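Local structure of probable UbiX-like flavin prenyltransferase (1SBZ) at residues C86-L91 with T128-N133; G9-P14 with V120-P125; A22-P27 with L57-H62; G80-P85 with D171-E176. The protein probably acts as a flavin prenyltransferase, making the prenylated FMN cofactor used by a partner phenolic acid decarboxylase. All coordinates share one frame; numbering follows the deposited sequence.

Contact 1. Residues C86-L91 with T128-N133. With FMN (flavin mononucleotide), chain H.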
# COMPACT_ATOMS: atom_id res chain seq x y z
N CYS D 86 4.13 -6.22 28.62
CA CYS D 86 4.95 -6.38 27.43
C CYS D 86 5.61 -5.05 27.09
O CYS D 86 4.93 -4.03 26.87
CB CYS D 86 4.11 -6.91 26.26
SG CYS D 86 5.03 -7.16 24.72
N SER D 87 6.93 -5.04 27.07
CA SER D 87 7.69 -3.85 26.73
C SER D 87 7.64 -3.63 25.22
O SER D 87 7.28 -4.54 24.46
CB SER D 87 9.14 -4.04 27.17
OG SER D 87 9.77 -4.99 26.32
N MSE D 88 8.05 -2.44 24.80
CA MSE D 88 8.09 -2.07 23.39
C MSE D 88 9.16 -2.83 22.63
O MSE D 88 8.96 -3.17 21.47
CB MSE D 88 8.28 -0.56 23.23
CG MSE D 88 7.13 0.28 23.81
SE MSE D 88 5.36 -0.13 23.06
CE MSE D 88 4.67 -1.42 24.42
N LYS D 89 10.27 -3.12 23.31
CA LYS D 89 11.33 -3.94 22.72
C LYS D 89 10.83 -5.36 22.41
O LYS D 89 11.03 -5.89 21.32
CB LYS D 89 12.59 -3.92 23.62
CG LYS D 89 13.04 -5.25 24.24
CD LYS D 89 13.98 -6.00 23.34
CE LYS D 89 14.95 -6.84 24.11
NZ LYS D 89 14.43 -8.18 24.51
N THR D 90 10.15 -5.97 23.38
CA THR D 90 9.63 -7.32 23.19
C THR D 90 8.54 -7.34 22.11
O THR D 90 8.54 -8.22 21.25
CB THR D 90 9.15 -7.90 24.52
OG1 THR D 90 10.29 -8.27 25.31
CG2 THR D 90 8.43 -9.22 24.30
N LEU D 91 7.64 -6.36 22.18
CA LEU D 91 6.61 -6.17 21.16
C LEU D 91 7.22 -6.08 19.75
O LEU D 91 6.77 -6.76 18.82
CB LEU D 91 5.81 -4.90 21.48
CG LEU D 91 4.57 -4.44 20.69
CD1 LEU D 91 4.94 -3.90 19.36
CD2 LEU D 91 3.53 -5.52 20.53
N THR D 128 4.74 6.36 16.82
CA THR D 128 4.35 5.74 15.56
C THR D 128 4.86 4.31 15.43
O THR D 128 4.15 3.44 14.94
CB THR D 128 4.82 6.61 14.36
OG1 THR D 128 4.14 7.87 14.41
CG2 THR D 128 4.33 6.03 13.02
N ILE D 129 6.08 4.06 15.89
CA ILE D 129 6.66 2.72 15.83
C ILE D 129 5.87 1.76 16.72
O ILE D 129 5.50 0.68 16.28
CB ILE D 129 8.16 2.70 16.21
CG1 ILE D 129 8.97 3.59 15.27
CG2 ILE D 129 8.71 1.25 16.19
CD1 ILE D 129 10.39 3.90 15.78
N HIS D 130 5.62 2.16 17.97
CA HIS D 130 4.83 1.34 18.89
C HIS D 130 3.50 0.97 18.24
O HIS D 130 3.12 -0.19 18.20
CB HIS D 130 4.59 2.08 20.21
CG HIS D 130 5.85 2.54 20.89
ND1 HIS D 130 5.88 3.65 21.71
CD2 HIS D 130 7.11 2.04 20.88
CE1 HIS D 130 7.12 3.81 22.17
NE2 HIS D 130 7.88 2.85 21.68
N LEU D 131 2.81 1.98 17.69
CA LEU D 131 1.51 1.78 17.09
C LEU D 131 1.54 0.89 15.82
O LEU D 131 0.62 0.08 15.62
CB LEU D 131 0.82 3.14 16.86
CG LEU D 131 0.49 3.83 18.20
CD1 LEU D 131 0.22 5.32 18.03
CD2 LEU D 131 -0.69 3.13 18.88
N GLU D 132 2.58 1.03 15.00
CA GLU D 132 2.77 0.20 13.80
C GLU D 132 2.90 -1.26 14.19
O GLU D 132 2.26 -2.12 13.60
CB GLU D 132 4.06 0.56 13.07
CG GLU D 132 3.98 1.68 12.07
CD GLU D 132 5.35 1.99 11.46
OE1 GLU D 132 5.38 2.50 10.32
OE2 GLU D 132 6.39 1.75 12.14
N ASN D 133 3.76 -1.52 15.17
CA ASN D 133 4.01 -2.88 15.65
C ASN D 133 2.75 -3.49 16.27
O ASN D 133 2.44 -4.65 16.02
CB ASN D 133 5.18 -2.91 16.65
CG ASN D 133 6.52 -2.52 16.01
OD1 ASN D 133 7.47 -2.14 16.72
ND2 ASN D 133 6.61 -2.62 14.69
N1 FMN H . 10.17 -0.17 28.35
C2 FMN H . 8.93 -0.03 27.78
O2 FMN H . 8.80 -0.32 26.60
N3 FMN H . 7.86 0.43 28.53
C4 FMN H . 8.05 0.74 29.88
O4 FMN H . 7.05 0.89 30.59
C4A FMN H . 9.32 0.59 30.45
N5 FMN H . 9.55 0.88 31.79
C5A FMN H . 10.82 0.72 32.34
C6 FMN H . 11.05 1.02 33.69
C7 FMN H . 12.32 0.85 34.25
C7M FMN H . 12.44 0.82 35.75
C8 FMN H . 13.38 0.40 33.45
C8M FMN H . 14.69 -0.04 34.06
C9 FMN H . 13.15 0.11 32.11
C9A FMN H . 11.87 0.26 31.55
N10 FMN H . 11.65 -0.03 30.20
C10 FMN H . 10.39 0.14 29.67
C1' FMN H . 12.82 -0.26 29.29
C2' FMN H . 12.99 -1.75 29.03
O2' FMN H . 13.14 -2.43 30.26
C3' FMN H . 14.15 -2.06 28.07
O3' FMN H . 13.80 -1.64 26.76
C4' FMN H . 14.57 -3.53 28.07
O4' FMN H . 15.54 -3.77 27.07
C5' FMN H . 13.41 -4.48 27.84
O5' FMN H . 13.89 -5.80 27.63
P FMN H . 12.87 -7.03 27.79
O1P FMN H . 12.56 -7.17 29.26
O2P FMN H . 13.57 -8.25 27.25
O3P FMN H . 11.61 -6.74 27.00
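The FMN pocket is walled here by Met88 at the start of helix 88-96, and His130 of helix 128-139 backs that residue on the side turned from the flavin. Met88 is modelled as selenomethionine. Its side chain crosses the imidazole at about a right angle and lies over one ring face. CG stands 3.6 Å from the ring centroid and makes a CH-pi contact. The chain bends at chi2 (-58°) and again at chi3, which keeps SE over the same ring, 3.8 Å from its centroid, as a Met-aromatic contact. The ring nitrogen has its partner in another chain: His130 NE2 is hydrogen-bonded to Asp108 OD2 of the second subunit.

The backbone of Met88 serves the flavin. Met88 N donates to FMN O2 at 2.9 Å, nearly straight at 172°. The phosphate is gripped by residues on either side of Met88, Ser87 before it and Lys89 and Thr90 after it. Ser87 OG and Thr90 OG1 each donate to FMN O3P at 2.6 Å, and Lys89 NZ bonds FMN O2P at 2.9 Å. Ser87 is also the N-cap of the helix. Its OG sits between the backbone N and the carbonyl carbon (chi1 71°), where it accepts from Thr90 N at 3.1 Å while still donating to the phosphate. Thr90 OG1 is further tied to Thr8 OG1.

The chemistry is thus split by side. Polar groups at the helix start meet the anionic phosphate, which the helix end probably helps to stabilise. An apolar side chain resting on an aromatic face joins the pocket to the subunit interface.

Contact 2. Residues G9-P14 with V120-P125; sequences GATGAP and VPREMP. With FMN (flavin mononucleotide), chain H.
FMN O4 is gripped from both segments: Thr11 N donates to it at 3.3 Å and Arg122 NH1 at 3.0 Å. The same two residues touch each other. Thr11 CG2 lies over one face of the Arg122 guanidinium, 3.5 Å from Arg122 NE and towards the rim of the group, whereas FMN O4 comes to the edge, near its plane. Arg122 gets there by a bend in its chain (chi2 -82°), which also lays CD 3.4 Å from Thr11 O. That carbonyl oxygen is buried and has no polar partner in the model.

The ring nitrogen beside the flavin C4 carbonyl is read by the backbone, with FMN N3 donating to Arg122 O at 2.9 Å. Ala10 packs against the flavin ring beside it. Further out, Gly9 O accepts from the ribityl hydroxyl FMN O2' at 2.6 Å. Glu123 OE1 faces Arg122 NH1 in a salt bridge of 3.5 Å and takes the N-H of Met124 on its anti lone pair at 2.8 Å.

Bonds from Arg122 NE and NH2 to the carbonyls of Pro149 and Met148 of the third subunit help to fix the rotation of the guanidinium. Thr11 OG1 is bonded to Glu46 of helix 37-46. The contact therefore joins two loops at the ends of strands, one leading from strand 2-7 into helix 13-24, the other leaving strand 116-121 on the way to helix 128-139.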
# COMPACT_ATOMS: atom_id res chain seq x y z
N GLY D 9 10.45 -6.29 30.89
CA GLY D 9 10.93 -5.14 31.67
C GLY D 9 10.23 -3.81 31.45
O GLY D 9 10.88 -2.77 31.42
N ALA D 10 8.92 -3.83 31.29
CA ALA D 10 8.13 -2.61 31.33
C ALA D 10 7.64 -2.40 32.75
O ALA D 10 7.42 -3.36 33.49
CB ALA D 10 6.96 -2.68 30.36
N THR D 11 7.48 -1.14 33.15
CA THR D 11 6.92 -0.89 34.46
C THR D 11 5.53 -1.53 34.51
O THR D 11 4.80 -1.52 33.52
CB THR D 11 6.95 0.62 34.81
OG1 THR D 11 6.33 0.83 36.08
CG2 THR D 11 6.10 1.45 33.84
N GLY D 12 5.20 -2.17 35.62
CA GLY D 12 3.97 -2.93 35.70
C GLY D 12 4.18 -4.38 36.06
O GLY D 12 3.34 -5.23 35.74
N ALA D 13 5.29 -4.67 36.74
CA ALA D 13 5.54 -6.03 37.26
C ALA D 13 4.44 -6.53 38.20
O ALA D 13 4.14 -7.73 38.19
CB ALA D 13 6.91 -6.12 37.92
N PRO D 14 3.82 -5.66 39.01
CA PRO D 14 2.68 -6.06 39.84
C PRO D 14 1.53 -6.69 39.06
O PRO D 14 0.82 -7.53 39.61
CB PRO D 14 2.22 -4.73 40.46
CG PRO D 14 3.45 -3.92 40.52
CD PRO D 14 4.19 -4.25 39.26
N VAL D 120 0.16 -7.51 26.81
CA VAL D 120 -0.25 -6.44 27.71
C VAL D 120 0.78 -5.32 27.53
O VAL D 120 1.68 -5.15 28.35
CB VAL D 120 -0.34 -6.95 29.20
CG1 VAL D 120 -0.69 -5.82 30.17
CG2 VAL D 120 -1.37 -8.09 29.32
N PRO D 121 0.67 -4.58 26.42
CA PRO D 121 1.69 -3.59 26.08
C PRO D 121 1.61 -2.41 27.03
O PRO D 121 0.51 -1.92 27.30
CB PRO D 121 1.29 -3.17 24.66
CG PRO D 121 -0.19 -3.34 24.64
CD PRO D 121 -0.44 -4.58 25.44
N ARG D 122 2.75 -1.96 27.53
CA ARG D 122 2.79 -0.80 28.42
C ARG D 122 3.93 0.15 28.06
O ARG D 122 5.11 -0.20 28.12
CB ARG D 122 2.87 -1.23 29.90
CG ARG D 122 2.56 -0.12 30.91
CD ARG D 122 3.76 0.81 31.20
NE ARG D 122 3.36 2.09 31.78
CZ ARG D 122 4.04 3.22 31.64
NH1 ARG D 122 5.16 3.24 30.92
NH2 ARG D 122 3.59 4.34 32.20
N GLU D 123 3.52 1.36 27.69
CA GLU D 123 4.41 2.47 27.38
C GLU D 123 3.54 3.72 27.23
O GLU D 123 2.39 3.63 26.81
CB GLU D 123 5.19 2.21 26.08
CG GLU D 123 6.27 3.24 25.76
CD GLU D 123 7.18 3.56 26.94
OE1 GLU D 123 6.74 4.22 27.90
OE2 GLU D 123 8.36 3.17 26.89
N MSE D 124 4.08 4.87 27.60
CA MSE D 124 3.38 6.16 27.45
C MSE D 124 4.41 7.28 27.33
O MSE D 124 5.37 7.32 28.12
CB MSE D 124 2.46 6.38 28.64
CG MSE D 124 1.96 7.79 28.84
SE MSE D 124 1.01 7.94 30.54
CE MSE D 124 2.61 7.99 31.69
N PRO D 125 4.27 8.18 26.35
CA PRO D 125 3.31 8.07 25.25
C PRO D 125 3.66 6.90 24.33
O PRO D 125 4.74 6.31 24.45
CB PRO D 125 3.53 9.38 24.47
CG PRO D 125 4.19 10.31 25.43
CD PRO D 125 5.06 9.43 26.27
N1 FMN H . 10.17 -0.17 28.35
C2 FMN H . 8.93 -0.03 27.78
O2 FMN H . 8.80 -0.32 26.60
N3 FMN H . 7.86 0.43 28.53
C4 FMN H . 8.05 0.74 29.88
O4 FMN H . 7.05 0.89 30.59
C4A FMN H . 9.32 0.59 30.45
N5 FMN H . 9.55 0.88 31.79
C5A FMN H . 10.82 0.72 32.34
C6 FMN H . 11.05 1.02 33.69
C7 FMN H . 12.32 0.85 34.25
C7M FMN H . 12.44 0.82 35.75
C8 FMN H . 13.38 0.40 33.45
C8M FMN H . 14.69 -0.04 34.06
C9 FMN H . 13.15 0.11 32.11
C9A FMN H . 11.87 0.26 31.55
N10 FMN H . 11.65 -0.03 30.20
C10 FMN H . 10.39 0.14 29.67
C1' FMN H . 12.82 -0.26 29.29
C2' FMN H . 12.99 -1.75 29.03
O2' FMN H . 13.14 -2.43 30.26
C3' FMN H . 14.15 -2.06 28.07
O3' FMN H . 13.80 -1.64 26.76
C4' FMN H . 14.57 -3.53 28.07
O4' FMN H . 15.54 -3.77 27.07
C5' FMN H . 13.41 -4.48 27.84
O5' FMN H . 13.89 -5.80 27.63
P FMN H . 12.87 -7.03 27.79
O1P FMN H . 12.56 -7.17 29.26
O2P FMN H . 13.57 -8.25 27.25
O3P FMN H . 11.61 -6.74 27.00

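Contact 3. Residues A22-P27 with L57-H62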
# COMPACT_ATOMS: atom_id res chain seq x y z
N ALA D 22 -3.39 -15.27 40.54
CA ALA D 22 -4.74 -15.69 40.16
C ALA D 22 -4.75 -17.04 39.43
O ALA D 22 -5.66 -17.84 39.61
CB ALA D 22 -5.41 -14.62 39.31
N LEU D 23 -3.72 -17.27 38.61
CA LEU D 23 -3.56 -18.54 37.90
C LEU D 23 -3.26 -19.69 38.86
O LEU D 23 -3.74 -20.81 38.65
CB LEU D 23 -2.47 -18.42 36.83
CG LEU D 23 -2.83 -18.17 35.36
CD1 LEU D 23 -4.05 -17.30 35.16
CD2 LEU D 23 -1.64 -17.58 34.61
N ARG D 24 -2.47 -19.41 39.90
CA ARG D 24 -2.12 -20.40 40.93
C ARG D 24 -3.35 -20.94 41.65
O ARG D 24 -3.36 -22.08 42.12
CB ARG D 24 -1.13 -19.79 41.93
CG ARG D 24 -0.28 -20.80 42.72
CD ARG D 24 0.43 -21.84 41.85
NE ARG D 24 1.70 -22.29 42.41
CZ ARG D 24 2.45 -23.27 41.89
NH1 ARG D 24 2.06 -23.91 40.80
NH2 ARG D 24 3.60 -23.61 42.47
N GLU D 25 -4.40 -20.13 41.72
CA GLU D 25 -5.65 -20.51 42.37
C GLU D 25 -6.59 -21.29 41.45
O GLU D 25 -7.76 -21.51 41.79
CB GLU D 25 -6.35 -19.26 42.93
CG GLU D 25 -5.53 -18.46 43.94
CD GLU D 25 -5.20 -19.24 45.20
OE1 GLU D 25 -6.09 -19.96 45.72
OE2 GLU D 25 -4.05 -19.14 45.68
N MSE D 26 -6.09 -21.71 40.29
CA MSE D 26 -6.86 -22.51 39.34
C MSE D 26 -6.09 -23.79 39.03
O MSE D 26 -5.08 -23.75 38.32
CB MSE D 26 -7.16 -21.71 38.06
CG MSE D 26 -7.81 -20.34 38.31
SE MSE D 26 -8.09 -19.24 36.70
CE MSE D 26 -6.49 -19.68 35.75
N PRO D 27 -6.56 -24.92 39.57
CA PRO D 27 -5.81 -26.18 39.53
C PRO D 27 -5.76 -26.82 38.14
O PRO D 27 -4.84 -27.58 37.84
CB PRO D 27 -6.59 -27.09 40.50
CG PRO D 27 -7.54 -26.18 41.22
CD PRO D 27 -7.85 -25.08 40.26
N LEU D 57 5.63 -19.07 41.89
CA LEU D 57 4.20 -18.94 41.59
C LEU D 57 3.79 -19.80 40.40
O LEU D 57 2.61 -20.08 40.20
CB LEU D 57 3.85 -17.48 41.32
CG LEU D 57 3.19 -16.55 42.34
CD1 LEU D 57 3.09 -17.11 43.76
CD2 LEU D 57 3.86 -15.19 42.32
N ALA D 58 4.78 -20.22 39.60
CA ALA D 58 4.52 -20.98 38.38
C ALA D 58 4.84 -22.46 38.56
O ALA D 58 5.64 -22.83 39.42
CB ALA D 58 5.31 -20.40 37.22
N ASP D 59 4.20 -23.29 37.74
CA ASP D 59 4.45 -24.72 37.74
C ASP D 59 5.81 -25.01 37.12
O ASP D 59 6.53 -25.88 37.58
CB ASP D 59 3.35 -25.45 36.98
CG ASP D 59 2.01 -25.37 37.68
OD1 ASP D 59 1.93 -25.78 38.86
OD2 ASP D 59 0.99 -24.92 37.13
N PHE D 60 6.13 -24.27 36.06
CA PHE D 60 7.44 -24.35 35.42
C PHE D 60 7.96 -22.95 35.16
O PHE D 60 7.19 -22.02 34.93
CB PHE D 60 7.36 -25.10 34.09
CG PHE D 60 6.81 -26.49 34.20
CD1 PHE D 60 5.44 -26.72 34.19
CD2 PHE D 60 7.68 -27.58 34.30
CE1 PHE D 60 4.93 -28.01 34.29
CE2 PHE D 60 7.18 -28.88 34.39
CZ PHE D 60 5.81 -29.09 34.39
N SER D 61 9.28 -22.80 35.19
CA SER D 61 9.92 -21.54 34.88
C SER D 61 11.12 -21.83 33.99
O SER D 61 11.96 -22.68 34.32
CB SER D 61 10.34 -20.82 36.16
OG SER D 61 11.04 -19.61 35.90
N HIS D 62 11.19 -21.14 32.86
CA HIS D 62 12.24 -21.39 31.88
C HIS D 62 13.19 -20.20 31.76
O HIS D 62 12.80 -19.06 31.98
CB HIS D 62 11.62 -21.71 30.52
CG HIS D 62 10.57 -22.78 30.57
ND1 HIS D 62 10.85 -24.11 30.36
CD2 HIS D 62 9.24 -22.71 30.83
CE1 HIS D 62 9.74 -24.82 30.48
NE2 HIS D 62 8.75 -23.99 30.76
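Arg24 and Asp59 meet obliquely, with the guanidinium and carboxylate planes 58° apart. They lie at one edge of a Rossmann-like parallel sheet, where the C-terminal part of helix 13-24 passes the loop that leads into strand 60-62, outermost on this side within the chain. Asp59 OD1 comes to the edge of the guanidinium, in its plane. Arg24 NH1 and Asp59 OD1 form a salt bridge at 2.7 Å, but its N-H...O angle is 120°, so the hydrogen bond within it is weak.

A face of the same guanidinium is covered by backbone. Leu57 O stands above it, towards the rim. Arg24 NE is 3.3 Å from Leu57 O, at too poor an angle for a hydrogen bond. The aliphatic part of Arg24 runs past the same oxygen, with bends at chi2 (50°) and chi3, and Arg24 CD is also 3.3 Å from Leu57 O.

Asp59 has a second partner: its OD2 accepts from Thr31 N of the neighbouring strand 30-35. Each carboxylate oxygen thus binds a different element of the fold. Leu57 packs on Val17 and Leu20 of the helix. The other terminal nitrogen, Arg24 NH2, lies 3.8 Å from Ala58 O.

Contact 4. Residues G80-P85 with D171-E176; sequences GMIVIP and DQFGLE
Phe173 meets the strand at Ile82, Met81 and Gly80 with the far half of its ring. CB points toward the strand, and CG beside the backbone N (chi1 -70°) sends the ring on in that direction. CD1 is the first ring atom to touch, 4.0 Å from Ile82 CD1. CE1 makes the closest approach, 3.4 Å from Ile82 CG1, and is 3.6 Å from Ile82 CD1. The two side chains run antiparallel alongside each other.

The ring belongs to the segment just after helix 158-170. Here Gly174, with positive phi, is the C-prime residue of a Schellman motif, and Gly174 N donates to Asp171 O at 3.1 Å. The motif ends the helix right beside Phe173. The strand that Phe173 meets, 80-86, lies between strands 2-7 and 116-121 in the parallel sheet of this Rossmann-like fold. Leu3 and Val118 on those neighbours also touch the Phe173 side chain.

Across the ring from CD1, Phe173 CE2 lies 4.0 Å from Gly80 CA, where there is no side chain. The tip, Phe173 CZ, lies 3.9 Å from Met81 N. Met81 O is at the ring edge, in its plane, 4.0 Å from Phe173 CZ.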
# COMPACT_ATOMS: atom_id res chain seq x y z
N GLY D 80 -1.92 -21.26 24.72
CA GLY D 80 -1.57 -19.89 24.37
C GLY D 80 -0.55 -19.27 25.29
O GLY D 80 0.10 -19.97 26.07
N MSE D 81 -0.43 -17.95 25.20
CA MSE D 81 0.63 -17.21 25.87
C MSE D 81 0.15 -15.80 26.22
O MSE D 81 -0.57 -15.18 25.44
CB MSE D 81 1.87 -17.14 24.98
CG MSE D 81 3.04 -16.32 25.53
SE MSE D 81 4.66 -16.58 24.47
CE MSE D 81 5.88 -15.55 25.53
N ILE D 82 0.55 -15.31 27.39
CA ILE D 82 0.32 -13.93 27.80
C ILE D 82 1.68 -13.30 28.08
O ILE D 82 2.50 -13.89 28.77
CB ILE D 82 -0.57 -13.85 29.08
CG1 ILE D 82 -1.87 -14.62 28.88
CG2 ILE D 82 -0.87 -12.39 29.45
CD1 ILE D 82 -2.61 -14.95 30.16
N VAL D 83 1.92 -12.11 27.55
CA VAL D 83 3.12 -11.36 27.93
C VAL D 83 2.66 -10.15 28.74
O VAL D 83 1.96 -9.27 28.21
CB VAL D 83 3.95 -10.92 26.70
CG1 VAL D 83 5.27 -10.29 27.14
CG2 VAL D 83 4.21 -12.11 25.76
N ILE D 84 3.04 -10.11 30.01
CA ILE D 84 2.50 -9.15 30.97
C ILE D 84 3.50 -8.69 32.06
O ILE D 84 3.94 -9.50 32.87
CB ILE D 84 1.20 -9.73 31.61
CG1 ILE D 84 0.57 -8.73 32.58
CG2 ILE D 84 1.46 -11.12 32.26
CD1 ILE D 84 -0.80 -9.16 33.10
N PRO D 85 3.88 -7.40 32.05
CA PRO D 85 3.55 -6.48 30.96
C PRO D 85 4.47 -6.77 29.79
O PRO D 85 5.47 -7.48 29.94
CB PRO D 85 3.92 -5.11 31.55
CG PRO D 85 5.05 -5.43 32.50
CD PRO D 85 4.69 -6.77 33.10
N ASP D 171 -10.17 -12.87 30.79
CA ASP D 171 -11.33 -12.98 29.90
C ASP D 171 -10.94 -13.51 28.51
O ASP D 171 -11.73 -14.21 27.87
CB ASP D 171 -12.03 -11.63 29.74
CG ASP D 171 -12.97 -11.31 30.89
OD1 ASP D 171 -13.23 -12.20 31.72
OD2 ASP D 171 -13.50 -10.18 31.03
N GLN D 172 -9.73 -13.18 28.07
CA GLN D 172 -9.21 -13.62 26.77
C GLN D 172 -9.09 -15.14 26.65
O GLN D 172 -9.09 -15.68 25.54
CB GLN D 172 -7.86 -12.95 26.48
CG GLN D 172 -7.97 -11.47 26.18
CD GLN D 172 -8.71 -11.21 24.89
OE1 GLN D 172 -8.50 -11.91 23.89
NE2 GLN D 172 -9.60 -10.21 24.91
N PHE D 173 -9.00 -15.82 27.79
CA PHE D 173 -8.92 -17.28 27.81
C PHE D 173 -10.15 -17.92 28.46
O PHE D 173 -10.08 -19.07 28.92
CB PHE D 173 -7.63 -17.73 28.51
CG PHE D 173 -6.38 -17.46 27.73
CD1 PHE D 173 -5.64 -16.31 27.97
CD2 PHE D 173 -5.95 -18.34 26.74
CE1 PHE D 173 -4.48 -16.04 27.24
CE2 PHE D 173 -4.79 -18.08 26.01
CZ PHE D 173 -4.05 -16.93 26.26
N GLY D 174 -11.25 -17.18 28.49
CA GLY D 174 -12.50 -17.64 29.09
C GLY D 174 -12.37 -18.02 30.56
O GLY D 174 -13.13 -18.86 31.06
N LEU D 175 -11.41 -17.41 31.24
CA LEU D 175 -11.18 -17.68 32.66
C LEU D 175 -11.86 -16.62 33.52
O LEU D 175 -11.92 -15.45 33.15
CB LEU D 175 -9.67 -17.74 32.95
CG LEU D 175 -8.90 -18.89 32.29
CD1 LEU D 175 -7.40 -18.64 32.31
CD2 LEU D 175 -9.22 -20.23 32.96
N GLU D 176 -12.39 -17.06 34.66
CA GLU D 176 -13.12 -16.18 35.56
C GLU D 176 -12.30 -15.78 36.79
O GLU D 176 -12.05 -16.60 37.67
CB GLU D 176 -14.44 -16.81 36.01
CG GLU D 176 -15.69 -16.20 35.38
CD GLU D 176 -16.30 -17.07 34.29
OE1 GLU D 176 -17.46 -17.51 34.47
OE2 GLU D 176 -15.63 -17.31 33.26

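Contacts 1, 2 and 4 are buried, while contact 3 is partly exposed and touches no other subunit. Contacts 1 and 2 share the FMN pocket: contact 1 takes most of the phosphate bonds and O2, contact 2 takes O4, N3 and one phosphate oxygen. They are joined by backbone pairing of Cys86 with Val120 and Arg122, and both draw on neighbouring subunits. Contact 4 lies on the same strand 80-86 that leads into contact 1, but it is an apolar meeting of a ring with the sheet. Contact 3 shares helix 13-24 with contact 2, yet relies on a salt bridge at the sheet's edge. It meets contact 4 where Met26 packs on Leu175.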